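Side-chain contact in uncharacterized conserved protein (Vibrio parahaemolyticus, PDB 3MUQ), which is of unknown function but belongs to the periplasmic binding protein superfamily and so may bind a small ligand or anion in the cell envelope: residues A[126-129]-A[130-133]. Numbering follows the deposited sequence.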
loop_
_atom_site.group_PDB
_atom_site.type_symbol
_atom_site.label_atom_id
_atom_site.label_comp_id
_atom_site.label_asym_id
_atom_site.label_seq_id
_atom_site.Cartn_x
_atom_site.Cartn_y
_atom_site.Cartn_z
ATOM N N GLY A 126 4.409 -16.422 -0.078
ATOM C CA GLY A 126 3.131 -16.103 0.526
ATOM C C GLY A 126 2.008 -16.696 -0.296
ATOM O O GLY A 126 1.062 -17.274 0.245
ATOM N N THR A 127 2.113 -16.564 -1.615
ATOM C CA THR A 127 1.128 -17.165 -2.510
ATOM C C THR A 127 1.067 -18.683 -2.335
ATOM O O THR A 127 -0.003 -19.273 -2.262
ATOM C CB THR A 127 1.430 -16.822 -3.977
ATOM O OG1 THR A 127 1.307 -15.404 -4.160
ATOM C CG2 THR A 127 0.465 -17.554 -4.921
ATOM N N HIS A 128 2.228 -19.316 -2.270
ATOM C CA HIS A 128 2.279 -20.752 -2.052
ATOM C C HIS A 128 1.625 -21.155 -0.719
ATOM O O HIS A 128 0.858 -22.114 -0.671
ATOM C CB HIS A 128 3.718 -21.242 -2.103
ATOM C CG HIS A 128 3.859 -22.710 -1.874
ATOM N ND1 HIS A 128 2.880 -23.616 -2.232
ATOM C CD2 HIS A 128 4.865 -23.438 -1.334
ATOM C CE1 HIS A 128 3.275 -24.835 -1.919
ATOM N NE2 HIS A 128 4.478 -24.755 -1.374
ATOM N N LYS A 129 1.929 -20.432 0.361
ATOM C CA LYS A 129 1.306 -20.708 1.657
ATOM C C LYS A 129 -0.210 -20.586 1.580
ATOM O O LYS A 129 -0.950 -21.395 2.143
ATOM C CB LYS A 129 1.796 -19.729 2.729
ATOM C CG LYS A 129 3.284 -19.691 2.926
ATOM C CD LYS A 129 3.794 -20.925 3.596
ATOM C CE LYS A 129 5.162 -20.651 4.198
ATOM N NZ LYS A 129 5.689 -21.887 4.821
ATOM N N LYS A 130 -0.677 -19.549 0.904
ATOM C CA LYS A 130 -2.107 -19.372 0.768
ATOM C C LYS A 130 -2.760 -20.522 -0.015
ATOM O O LYS A 130 -3.863 -20.963 0.315
ATOM C CB LYS A 130 -2.436 -18.038 0.112
ATOM C CG LYS A 130 -3.927 -17.888 -0.118
ATOM C CD LYS A 130 -4.351 -16.447 -0.217
ATOM C CE LYS A 130 -5.853 -16.307 0.013
ATOM N NZ LYS A 130 -6.214 -16.216 1.455
ATOM N N GLU A 131 -2.091 -21.003 -1.057
ATOM C CA GLU A 131 -2.630 -22.125 -1.807
ATOM C C GLU A 131 -2.748 -23.341 -0.888
ATOM O O GLU A 131 -3.765 -24.045 -0.893
ATOM C CB GLU A 131 -1.745 -22.461 -3.002
ATOM C CG GLU A 131 -2.159 -23.747 -3.704
ATOM C CD GLU A 131 -0.969 -24.542 -4.169
ATOM O OE1 GLU A 131 0.120 -23.939 -4.288
ATOM O OE2 GLU A 131 -1.110 -25.767 -4.390
HETATM N N MSE A 132 -1.705 -23.574 -0.095
HETATM C CA MSE A 132 -1.666 -24.715 0.827
HETATM C C MSE A 132 -2.731 -24.642 1.913
HETATM O O MSE A 132 -3.250 -25.668 2.361
HETATM C CB MSE A 132 -0.276 -24.873 1.433
HETATM C CG MSE A 132 0.825 -25.028 0.377
HETATM SE SE MSE A 132 0.518 -26.478 -0.932
HETATM C CE MSE A 132 -1.120 -25.920 -1.713
ATOM N N GLY A 133 -3.058 -23.427 2.327
ATOM C CA GLY A 133 -4.118 -23.224 3.293
ATOM C C GLY A 133 -5.453 -23.700 2.757
ATOM O O GLY A 133 -6.230 -24.320 3.475
#
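Residues 126-129 and 130-133 form the first turns of helix 126-138, and four successive i to i+4 backbone bonds join them, from Lys130 N to Gly126 O (2.9 Å) through to Gly133 N to Lys129 O (2.9 Å). The side-chain contact centres on His128, which meets Glu131 one turn on and Met132 just beyond it. The imidazole has CG anti to the backbone N (chi1 179°), which carries the ring along the helix surface toward these two residues. Its ND1 gives a weak hydrogen bond to Glu131 OE1, 3.5 Å long and bent to 150°. The carboxylate oxygen lies at the ring edge, near its plane, and the ring and carboxylate planes are 42° apart. Ser120 OG is the stronger partner of that oxygen. Glu131 OE2 is held by Tyr147 OH and Trp135 NE1, so the carboxylate is gripped at both oxygens and its rotation is probably fixed. These donors would be expected to stabilise its negative charge in a buried position.

Met132, a selenomethionine, comes to the imidazole obliquely. Its SE is 3.4 Å from His128 CE1 and 4.3 Å from the ring centroid, a sulfur-aromatic type of contact made here by selenium. CG is anti to the carbonyl carbon and lies 3.4 Å from His128 CE1; the bend at chi2 then carries SE back to the ring. The same CG packs tightly against the backbone, 3.1 Å from His128 O. Just before the helix, Ser125 OG accepts a hydrogen bond from His128 N. Glu131 ties the helix to strands 118-120 and 147-149, its neighbours in a beta-alpha-beta unit of this periplasmic binding protein-like fold.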